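Local coordinates for 3-keto-5-aminohexanoate cleavage enzyme (Ralstonia eutropha, PDB 3C6C), which probably cleaves 3-keto-5-aminohexanoate or a related beta-keto acid with the help of a bound divalent metal ion, at residues V99-C104 and I143-I148; P183-F188 and P209-V214. One frame throughout, in Å; residues are numbered along the deposited sequence. Where two conformers were deposited one is given.

Contact 1 (V99-C104 and I143-I148); sequences VLNLTC and IASLDI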
loop_
_atom_site.group_PDB
_atom_site.type_symbol
_atom_site.label_atom_id
_atom_site.label_comp_id
_atom_site.label_asym_id
_atom_site.label_seq_id
_atom_site.Cartn_x
_atom_site.Cartn_y
_atom_site.Cartn_z
ATOM N N VAL A 99 -26.055 -21.474 -9.206
ATOM C CA VAL A 99 -25.723 -21.788 -7.800
ATOM C C VAL A 99 -26.583 -20.843 -6.954
ATOM O O VAL A 99 -26.684 -19.664 -7.262
ATOM C CB VAL A 99 -24.211 -21.618 -7.477
ATOM C CG1 VAL A 99 -23.915 -21.916 -5.984
ATOM C CG2 VAL A 99 -23.368 -22.502 -8.412
ATOM N N LEU A 100 -27.221 -21.403 -5.929
ATOM C CA LEU A 100 -28.042 -20.617 -5.002
ATOM C C LEU A 100 -27.299 -20.270 -3.715
ATOM O O LEU A 100 -26.682 -21.108 -3.076
ATOM C CB LEU A 100 -29.338 -21.347 -4.651
ATOM C CG LEU A 100 -30.231 -21.783 -5.796
ATOM C CD1 LEU A 100 -31.465 -22.510 -5.286
ATOM C CD2 LEU A 100 -30.561 -20.585 -6.666
ATOM N N ASN A 101 -27.381 -18.989 -3.392
ATOM C CA ASN A 101 -26.804 -18.385 -2.170
ATOM C C ASN A 101 -27.928 -17.655 -1.426
ATOM O O ASN A 101 -28.392 -16.579 -1.822
ATOM C CB ASN A 101 -25.625 -17.464 -2.555
ATOM C CG ASN A 101 -25.051 -16.660 -1.369
ATOM O OD1 ASN A 101 -25.589 -16.665 -0.270
ATOM N ND2 ASN A 101 -23.957 -15.931 -1.621
ATOM N N LEU A 102 -28.419 -18.289 -0.377
ATOM C CA LEU A 102 -29.489 -17.690 0.414
ATOM C C LEU A 102 -28.924 -16.839 1.533
ATOM O O LEU A 102 -27.971 -17.210 2.213
ATOM C CB LEU A 102 -30.419 -18.748 1.029
ATOM C CG LEU A 102 -31.186 -19.666 0.076
ATOM C CD1 LEU A 102 -32.183 -20.543 0.885
ATOM C CD2 LEU A 102 -31.806 -18.930 -1.118
ATOM N N THR A 103 -29.528 -15.666 1.705
ATOM C CA THR A 103 -29.148 -14.820 2.819
ATOM C C THR A 103 -29.415 -15.552 4.138
ATOM O O THR A 103 -30.439 -16.219 4.328
ATOM C CB THR A 103 -29.879 -13.453 2.832
ATOM O OG1 THR A 103 -29.315 -12.645 3.879
ATOM C CG2 THR A 103 -31.398 -13.638 3.072
ATOM N N CYS A 104 -28.459 -15.403 5.037
ATOM C CA CYS A 104 -28.643 -15.824 6.417
ATOM C C CYS A 104 -28.135 -14.747 7.359
ATOM O O CYS A 104 -27.668 -15.041 8.461
ATOM C CB CYS A 104 -27.953 -17.159 6.661
ATOM S SG CYS A 104 -28.698 -18.082 8.032
ATOM N N ILE A 143 -24.896 -22.515 -1.016
ATOM C CA ILE A 143 -24.214 -21.421 -0.302
ATOM C C ILE A 143 -25.217 -20.641 0.519
ATOM O O ILE A 143 -26.379 -20.558 0.167
ATOM C CB ILE A 143 -23.496 -20.464 -1.295
ATOM C CG1 ILE A 143 -22.451 -21.208 -2.137
ATOM C CG2 ILE A 143 -22.884 -19.267 -0.581
ATOM C CD1 ILE A 143 -21.899 -20.376 -3.284
ATOM N N ALA A 144 -24.772 -20.121 1.651
ATOM C CA ALA A 144 -25.560 -19.117 2.413
ATOM C C ALA A 144 -24.643 -18.064 3.006
ATOM O O ALA A 144 -23.496 -18.343 3.345
ATOM C CB ALA A 144 -26.423 -19.774 3.506
ATOM N N SER A 145 -25.163 -16.842 3.079
ATOM C CA SER A 145 -24.396 -15.678 3.554
ATOM C C SER A 145 -24.464 -15.510 5.066
ATOM O O SER A 145 -25.543 -15.525 5.683
ATOM C CB SER A 145 -24.894 -14.401 2.871
ATOM O OG SER A 145 -24.787 -14.526 1.458
ATOM N N LEU A 146 -23.294 -15.316 5.631
ATOM C CA LEU A 146 -23.082 -15.154 7.058
ATOM C C LEU A 146 -22.237 -13.911 7.311
ATOM O O LEU A 146 -21.068 -13.845 6.910
ATOM C CB LEU A 146 -22.354 -16.375 7.610
ATOM C CG LEU A 146 -22.340 -16.545 9.142
ATOM C CD1 LEU A 146 -23.730 -16.606 9.715
ATOM C CD2 LEU A 146 -21.559 -17.778 9.511
ATOM N N ASP A 147 -22.864 -12.947 7.968
ATOM C CA ASP A 147 -22.242 -11.660 8.266
ATOM C C ASP A 147 -21.466 -11.838 9.562
ATOM O O ASP A 147 -22.046 -11.897 10.641
ATOM C CB ASP A 147 -23.272 -10.532 8.450
ATOM C CG ASP A 147 -23.960 -10.122 7.150
ATOM O OD1 ASP A 147 -23.626 -10.655 6.091
ATOM O OD2 ASP A 147 -24.869 -9.279 7.210
ATOM N N ILE A 148 -20.151 -11.963 9.444
ATOM C CA ILE A 148 -19.334 -12.383 10.610
ATOM C C ILE A 148 -18.825 -11.205 11.401
ATOM O O ILE A 148 -17.629 -11.029 11.597
ATOM C CB ILE A 148 -18.194 -13.368 10.256
ATOM C CG1 ILE A 148 -17.260 -12.837 9.169
ATOM C CG2 ILE A 148 -18.819 -14.740 9.925
ATOM C CD1 ILE A 148 -15.964 -13.649 9.126
HETATM O O HOH W 1 -25.229 -13.273 9.645
#

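Contact 2 (P183-F188 and P209-V214); sequences PELEVF and PLFQMV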
loop_
_atom_site.group_PDB
_atom_site.type_symbol
_atom_site.label_atom_id
_atom_site.label_comp_id
_atom_site.label_asym_id
_atom_site.label_seq_id
_atom_site.Cartn_x
_atom_site.Cartn_y
_atom_site.Cartn_z
ATOM N N PRO A 183 -20.616 -21.515 3.829
ATOM C CA PRO A 183 -20.838 -20.103 4.112
ATOM C C PRO A 183 -20.006 -19.170 3.254
ATOM O O PRO A 183 -18.832 -19.438 2.949
ATOM C CB PRO A 183 -20.393 -19.967 5.574
ATOM C CG PRO A 183 -19.291 -21.003 5.721
ATOM C CD PRO A 183 -19.726 -22.151 4.832
ATOM N N GLU A 184 -20.665 -18.091 2.849
ATOM C CA GLU A 184 -20.011 -16.884 2.345
ATOM C C GLU A 184 -19.848 -15.915 3.502
ATOM O O GLU A 184 -20.806 -15.335 4.023
ATOM C CB GLU A 184 -20.802 -16.254 1.200
ATOM C CG GLU A 184 -20.045 -15.137 0.499
ATOM C CD GLU A 184 -20.850 -14.558 -0.639
ATOM O OE1 GLU A 184 -21.941 -13.985 -0.361
ATOM O OE2 GLU A 184 -20.372 -14.665 -1.791
ATOM N N LEU A 185 -18.596 -15.779 3.914
ATOM C CA LEU A 185 -18.237 -14.997 5.091
ATOM C C LEU A 185 -18.147 -13.542 4.692
ATOM O O LEU A 185 -17.184 -13.102 4.034
ATOM C CB LEU A 185 -16.893 -15.464 5.687
ATOM C CG LEU A 185 -16.765 -16.954 6.002
ATOM C CD1 LEU A 185 -15.332 -17.278 6.413
ATOM C CD2 LEU A 185 -17.789 -17.382 7.068
ATOM N N GLU A 186 -19.163 -12.805 5.119
ATOM C CA GLU A 186 -19.297 -11.384 4.794
ATOM C C GLU A 186 -18.574 -10.543 5.845
ATOM O O GLU A 186 -18.878 -10.583 7.039
ATOM C CB GLU A 186 -20.758 -10.941 4.685
ATOM C CG GLU A 186 -21.754 -11.926 4.035
ATOM C CD GLU A 186 -21.553 -12.204 2.560
ATOM O OE1 GLU A 186 -20.760 -11.497 1.892
ATOM O OE2 GLU A 186 -22.234 -13.151 2.053
ATOM N N VAL A 187 -17.615 -9.778 5.348
ATOM C CA VAL A 187 -16.702 -8.975 6.185
ATOM C C VAL A 187 -16.734 -7.481 5.886
ATOM O O VAL A 187 -16.847 -7.037 4.730
ATOM C CB VAL A 187 -15.238 -9.536 6.095
ATOM C CG1 VAL A 187 -15.198 -11.040 6.502
ATOM C CG2 VAL A 187 -14.606 -9.286 4.683
ATOM N N PHE A 188 -16.688 -6.706 6.973
ATOM C CA PHE A 188 -16.823 -5.240 6.926
ATOM C C PHE A 188 -15.585 -4.513 7.413
ATOM O O PHE A 188 -15.545 -3.281 7.454
ATOM C CB PHE A 188 -18.027 -4.794 7.766
ATOM C CG PHE A 188 -19.362 -5.271 7.242
ATOM C CD1 PHE A 188 -19.769 -6.582 7.434
ATOM C CD2 PHE A 188 -20.221 -4.402 6.608
ATOM C CE1 PHE A 188 -20.994 -7.011 6.981
ATOM C CE2 PHE A 188 -21.460 -4.832 6.153
ATOM C CZ PHE A 188 -21.835 -6.129 6.347
ATOM N N PRO A 209 -12.523 -21.961 1.685
ATOM C CA PRO A 209 -13.225 -20.872 2.357
ATOM C C PRO A 209 -13.612 -19.763 1.394
ATOM O O PRO A 209 -12.878 -19.457 0.465
ATOM C CB PRO A 209 -12.184 -20.326 3.337
ATOM C CG PRO A 209 -11.065 -21.287 3.309
ATOM C CD PRO A 209 -11.088 -21.939 1.981
ATOM N N LEU A 210 -14.770 -19.184 1.673
ATOM C CA LEU A 210 -15.336 -18.064 0.885
ATOM C C LEU A 210 -15.481 -16.817 1.720
ATOM O O LEU A 210 -16.229 -16.785 2.698
ATOM C CB LEU A 210 -16.742 -18.412 0.367
ATOM C CG LEU A 210 -16.970 -19.693 -0.395
ATOM C CD1 LEU A 210 -18.428 -19.723 -0.883
ATOM C CD2 LEU A 210 -15.965 -19.838 -1.561
ATOM N N PHE A 211 -14.784 -15.776 1.288
ATOM C CA PHE A 211 -14.833 -14.465 1.932
ATOM C C PHE A 211 -15.379 -13.429 0.925
ATOM O O PHE A 211 -15.041 -13.437 -0.262
ATOM C CB PHE A 211 -13.461 -13.965 2.368
ATOM C CG PHE A 211 -12.864 -14.679 3.557
ATOM C CD1 PHE A 211 -12.262 -15.905 3.401
ATOM C CD2 PHE A 211 -12.826 -14.073 4.806
ATOM C CE1 PHE A 211 -11.681 -16.536 4.471
ATOM C CE2 PHE A 211 -12.244 -14.712 5.899
ATOM C CZ PHE A 211 -11.671 -15.939 5.718
ATOM N N GLN A 212 -16.202 -12.541 1.429
ATOM C CA GLN A 212 -16.618 -11.369 0.649
ATOM C C GLN A 212 -16.574 -10.089 1.438
ATOM O O GLN A 212 -17.170 -9.958 2.503
ATOM C CB GLN A 212 -18.011 -11.546 0.068
ATOM C CG GLN A 212 -18.536 -10.330 -0.672
ATOM C CD GLN A 212 -19.691 -10.672 -1.601
ATOM O OE1 GLN A 212 -19.538 -10.642 -2.824
ATOM N NE2 GLN A 212 -20.850 -11.011 -1.021
HETATM N N MSE A 213 -15.898 -9.115 0.854
HETATM C CA MSE A 213 -15.850 -7.761 1.418
HETATM C C MSE A 213 -17.055 -6.944 0.978
HETATM O O MSE A 213 -17.278 -6.730 -0.220
HETATM C CB MSE A 213 -14.613 -6.984 0.942
HETATM C CG MSE A 213 -13.323 -7.700 1.024
HETATM SE SE MSE A 213 -11.986 -6.540 0.226
HETATM C CE MSE A 213 -10.793 -7.825 0.042
ATOM N N VAL A 214 -17.817 -6.523 1.974
ATOM C CA VAL A 214 -18.866 -5.518 1.841
ATOM C C VAL A 214 -18.229 -4.140 1.973
ATOM O O VAL A 214 -17.686 -3.786 3.026
ATOM C CB VAL A 214 -19.989 -5.700 2.917
ATOM C CG1 VAL A 214 -21.138 -4.694 2.664
ATOM C CG2 VAL A 214 -20.519 -7.164 2.906
HETATM O O HOH W 2 -16.615 -20.671 3.489
HETATM O O HOH W 3 -23.071 -12.536 -2.433
HETATM O O HOH W 4 -20.552 -12.726 -3.954
HETATM O O HOH W 5 -15.219 -4.927 3.874
#

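Contact 1 (V99-C104 and I143-I148)
Strands 99-103 and 143-147 run parallel, inclined at 31°, with their axes 4.3 Å apart at the closest, and Leu102 bonds through both its N and its O: N donates to Ile143 O at 3.1 Å, and O accepts from Ser145 N at 3.0 Å. Ile143 N meets Leu100 O almost head-on (C=O...N 164°), while the bond from Cys104 N to Ser145 O is weak. Past it a water links Cys104 O to Asp147 N.

Asn101, Ile143 and Ser145 share the face turned to the barrel interior. Asn101 lays its amide across Ile143, CG 3.5 Å from Ile143 CG2, a reach set by a CG turned away from the backbone N (chi1 173°), and brings OD1 to 2.9 Å from Ser145 OG; the hydroxyl proton has a second possible acceptor. At the start of the strands Val99 CG1 meets Ile143 CD1 at 3.7 Å.

Ala144 turns to the opposite face, and Cys104, just past its strand, points CB toward 143-148; Leu136 of helix 134-139 and Phe176 of helix 166-179 touch both. Strand 64-70 flanks 99-103 and strand 182-187 flanks 143-147, making the pair adjacent barrel staves, with Thr103 beside the nickel held by His66, His68 and Glu269.

Contact 2 (P183-F188 and P209-V214)
Leu185 and Gln212 are joined through the main chain by a nearly straight bond, Gln212 N to Leu185 O at 2.8 Å (173° at the hydrogen). Leu185 N in turn donates to Leu210 O, Val187 N to Gln212 O and Val214 N to Val187 O, the regular parallel pattern of two strands inclined at 31°. Waters extend the pairing at both ends, one between Pro183 O and Leu210 N, another between Val187 O and Val214 O.

The polar side chains gather on the face bearing Glu184, Glu186 and Gln212. Glu186, bent at chi2 (-67°), runs beside Gln212, and Gln212 NE2 reaches the syn side of Glu186 OE1 at 3.0 Å, the acceptor lying close to the amide plane. Glu184 crosses Gln212 obliquely and reaches it through two waters: one joins its OE1 to NE2, the other donates to both its OE2 and Gln212 OE1. Glu184 OE1 and Glu186 OE2 stand 2.6 Å apart.

Apolar contacts fill the remainder. On the face of Leu185 and Val187, Leu185 CD1 sits over the Phe211 ring, 4.1 Å from its centroid, in a CH-pi contact, while Val187 CG1 comes to the ring's edge. At the C-terminal end Val214 CB sits over one face of the Phe188 ring, toward its rim, in a second CH-pi contact, 3.9 Å from the centroid, and Val214 CG1 touches Phe188 CE2 at 3.5 Å.

One face of the pair is therefore greasy and packs on helix 190-201, whereas the other carries, beside Leu210, a buried and hydrated cluster of Glu184, Glu186 and Gln212 on the side of the metal.

How the contacts relate
The contacts follow one another along the chain, contact 1 closing before contact 2 opens, and their centres lie 9 Å apart in one sheet. Strands 143-147 and 182-187 are neighbours, so the four segments give the consecutive parallel strands 99-103, 143-147, 182-187 and 210-214, part of the wall of the TIM barrel. Probable backbone hydrogen bonds from Glu184 N to Ala144 O and from Glu186 N to Leu146 O join the two pairs. Inside, Asn101 ND2 makes a weak hydrogen bond to Glu184, and Ser145 OG weak ones to Glu184 and Glu186, carrying one polar network across these strands close to the nickel, consistent with the usual active-site location at the C-terminal ends of TIM-barrel strands.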